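Local structure of mandelate racemase/muconate lactonizing protein (Alicyclobacillus acidocaldarius LAA1, 3QLD) at residues V304-A314 / V350-V360. The protein belongs to the mandelate racemase/muconate lactonizing branch of the enolase superfamily, joining an enolase-type N-terminal domain to a TIM-like barrel. Residues are numbered along the deposited sequence; the frame is centred on the assembly and turned at random.
Sequences VGRVHGLIAAA and VPQCAGVADWV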
# COMPACT_ATOMS: atom_id res chain seq x y z
N VAL A 304 -8.62 23.25 4.26
CA VAL A 304 -7.29 23.23 3.65
C VAL A 304 -7.20 22.30 2.45
O VAL A 304 -6.84 22.71 1.35
CB VAL A 304 -6.17 22.96 4.74
CG1 VAL A 304 -4.78 22.74 4.08
CG2 VAL A 304 -6.12 24.21 5.69
N GLY A 305 -7.43 21.02 2.68
CA GLY A 305 -7.64 20.04 1.61
C GLY A 305 -8.68 20.41 0.54
O GLY A 305 -8.48 20.14 -0.64
N ARG A 306 -9.78 21.05 0.95
CA ARG A 306 -10.83 21.40 -0.02
C ARG A 306 -10.32 22.51 -0.96
O ARG A 306 -10.52 22.45 -2.18
CB ARG A 306 -12.08 21.85 0.71
CG ARG A 306 -13.25 22.26 -0.20
CD ARG A 306 -14.54 22.40 0.59
NE ARG A 306 -14.61 21.31 1.54
CZ ARG A 306 -15.20 20.16 1.29
NH1 ARG A 306 -15.84 19.96 0.13
NH2 ARG A 306 -15.12 19.20 2.20
N VAL A 307 -9.66 23.51 -0.39
CA VAL A 307 -8.99 24.58 -1.17
C VAL A 307 -7.99 24.04 -2.18
O VAL A 307 -8.09 24.34 -3.38
CB VAL A 307 -8.34 25.66 -0.26
CG1 VAL A 307 -7.31 26.50 -1.07
CG2 VAL A 307 -9.43 26.52 0.28
N HIS A 308 -7.09 23.17 -1.73
CA HIS A 308 -6.10 22.51 -2.62
C HIS A 308 -6.72 21.65 -3.72
O HIS A 308 -6.17 21.58 -4.83
CB HIS A 308 -5.08 21.69 -1.80
CG HIS A 308 -4.04 22.53 -1.13
ND1 HIS A 308 -3.08 22.00 -0.28
CD2 HIS A 308 -3.80 23.87 -1.17
CE1 HIS A 308 -2.29 22.98 0.15
NE2 HIS A 308 -2.70 24.12 -0.38
N GLY A 309 -7.86 21.01 -3.40
CA GLY A 309 -8.57 20.11 -4.29
C GLY A 309 -9.32 20.96 -5.33
O GLY A 309 -9.37 20.62 -6.48
N LEU A 310 -9.92 22.07 -4.91
CA LEU A 310 -10.43 23.03 -5.94
C LEU A 310 -9.37 23.64 -6.86
O LEU A 310 -9.62 23.80 -8.02
CB LEU A 310 -11.28 24.09 -5.27
CG LEU A 310 -12.50 23.56 -4.49
CD1 LEU A 310 -12.94 24.48 -3.32
CD2 LEU A 310 -13.77 23.29 -5.34
N ILE A 311 -8.18 23.94 -6.37
CA ILE A 311 -7.08 24.36 -7.22
C ILE A 311 -6.68 23.28 -8.26
O ILE A 311 -6.53 23.57 -9.41
CB ILE A 311 -5.90 24.82 -6.38
CG1 ILE A 311 -6.28 26.14 -5.68
CG2 ILE A 311 -4.59 24.84 -7.17
CD1 ILE A 311 -5.40 26.55 -4.54
N ALA A 312 -6.50 22.03 -7.84
CA ALA A 312 -6.33 20.96 -8.84
C ALA A 312 -7.53 20.86 -9.85
O ALA A 312 -7.36 20.57 -11.05
CB ALA A 312 -6.14 19.61 -8.12
N ALA A 313 -8.75 21.06 -9.38
CA ALA A 313 -9.91 20.99 -10.30
C ALA A 313 -9.95 22.07 -11.37
O ALA A 313 -10.75 21.97 -12.30
CB ALA A 313 -11.15 21.02 -9.54
N ALA A 314 -9.09 23.07 -11.24
CA ALA A 314 -8.88 24.12 -12.24
C ALA A 314 -8.02 23.65 -13.45
O ALA A 314 -7.92 24.34 -14.49
CB ALA A 314 -8.20 25.30 -11.56
N VAL A 350 -12.69 29.05 -8.18
CA VAL A 350 -11.35 28.57 -7.94
C VAL A 350 -10.53 29.54 -7.10
O VAL A 350 -10.36 30.68 -7.48
CB VAL A 350 -10.67 28.31 -9.30
CG1 VAL A 350 -9.17 28.00 -9.16
CG2 VAL A 350 -11.39 27.20 -10.03
N PRO A 351 -9.99 29.07 -5.93
CA PRO A 351 -9.11 29.84 -5.06
C PRO A 351 -7.89 30.48 -5.77
O PRO A 351 -7.09 29.79 -6.47
CB PRO A 351 -8.61 28.79 -4.02
CG PRO A 351 -9.82 27.85 -3.89
CD PRO A 351 -10.40 27.78 -5.32
N GLN A 352 -7.75 31.78 -5.57
CA GLN A 352 -6.63 32.51 -6.16
C GLN A 352 -5.54 32.81 -5.14
O GLN A 352 -4.59 33.51 -5.46
CB GLN A 352 -7.14 33.80 -6.86
CG GLN A 352 -8.04 33.51 -8.06
CD GLN A 352 -7.31 32.79 -9.22
OE1 GLN A 352 -6.08 32.96 -9.45
NE2 GLN A 352 -8.05 31.98 -9.93
N CYS A 353 -5.64 32.25 -3.94
CA CYS A 353 -4.65 32.49 -2.90
C CYS A 353 -3.24 32.09 -3.31
O CYS A 353 -3.03 31.04 -3.94
CB CYS A 353 -5.04 31.78 -1.59
SG CYS A 353 -5.46 29.98 -1.88
N ALA A 354 -2.29 32.96 -2.98
CA ALA A 354 -0.88 32.63 -3.01
C ALA A 354 -0.69 31.87 -1.71
O ALA A 354 -0.20 32.43 -0.72
CB ALA A 354 0.00 33.92 -2.99
N GLY A 355 -1.12 30.61 -1.68
CA GLY A 355 -1.05 29.84 -0.45
C GLY A 355 -2.29 30.01 0.42
O GLY A 355 -2.88 31.09 0.49
N VAL A 356 -2.66 28.96 1.15
CA VAL A 356 -3.83 29.06 2.02
C VAL A 356 -3.59 29.63 3.42
O VAL A 356 -4.54 29.81 4.16
CB VAL A 356 -4.55 27.70 2.09
CG1 VAL A 356 -3.73 26.73 2.95
CG2 VAL A 356 -5.90 27.85 2.64
N ALA A 357 -2.35 29.91 3.81
CA ALA A 357 -2.07 30.31 5.22
C ALA A 357 -2.97 31.42 5.75
O ALA A 357 -3.52 31.29 6.87
CB ALA A 357 -0.54 30.62 5.45
N ASP A 358 -3.18 32.46 4.94
CA ASP A 358 -3.93 33.68 5.34
C ASP A 358 -5.41 33.46 5.60
O ASP A 358 -6.05 34.26 6.29
CB ASP A 358 -3.80 34.80 4.29
CG ASP A 358 -2.43 35.49 4.37
OD1 ASP A 358 -1.68 35.15 5.31
OD2 ASP A 358 -2.12 36.39 3.51
N TRP A 359 -5.91 32.34 5.07
CA TRP A 359 -7.26 31.91 5.15
C TRP A 359 -7.55 31.00 6.35
O TRP A 359 -8.69 30.77 6.68
CB TRP A 359 -7.64 31.17 3.87
CG TRP A 359 -7.83 32.05 2.70
CD1 TRP A 359 -7.56 33.40 2.64
CD2 TRP A 359 -8.31 31.67 1.39
NE1 TRP A 359 -7.86 33.88 1.39
CE2 TRP A 359 -8.32 32.85 0.60
CE3 TRP A 359 -8.73 30.46 0.81
CZ2 TRP A 359 -8.74 32.86 -0.74
CZ3 TRP A 359 -9.14 30.47 -0.56
CH2 TRP A 359 -9.15 31.66 -1.31
N VAL A 360 -6.52 30.49 7.00
CA VAL A 360 -6.66 29.58 8.12
C VAL A 360 -7.09 30.26 9.43
O VAL A 360 -6.44 31.22 9.88
CB VAL A 360 -5.36 28.79 8.34
CG1 VAL A 360 -5.53 27.82 9.53
CG2 VAL A 360 -4.95 28.01 7.07
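Segment 304-314, on helix 303-313, runs antiparallel to the irregular loop 350-360, with Leu310 near Val350 (CA to CA 6.0 Å) and Val304 near Val356 (7.0 Å). Both belong to the barrel domain of an enolase-superfamily fold: the loop leaves strand 347-349, lies along the helix and passes through a short 3-10 segment before helix 362-368. The contact is buried and apolar. Pro351, the loop residue with the largest share of the contact, fits the helix surface with its rigid ring, touching three residues on two consecutive turns: its CD meets Leu310 CB at 3.8 Å, its CB lies 3.9 Å from Ile311 CG1, and its CG lies beside Val307. Ile311 reaches on to Cys353 SG by its longer CG1-CD1 arm. Branched valines suit positions 304 and 307, because their two methyls go to different partners. The chi1 of Val307 (163°) turns CG1 away from its own backbone N, so that it packs against Pro351, Cys353 SG and Val356 CG2, while CG2 abuts the edge of the Trp359 indole, 4.0 Å from CE3. Cys353 CB lies over one face of that indole, toward its rim, which packs the loop against itself. Ala314, small enough for a close approach, sets its CB 3.7 Å from Val350 CG1. At the other end Val356 CG1 lies obliquely by the His308 ring. NE2 of that ring is hydrogen-bonded to Asp117 OD1, which also accepts the backbone N-H of Val356, so one carboxylate oxygen links helix and loop. Beyond it, Val304 closes the row with CG1 against Val356 and CG2 4.2 Å from Val360 CG2.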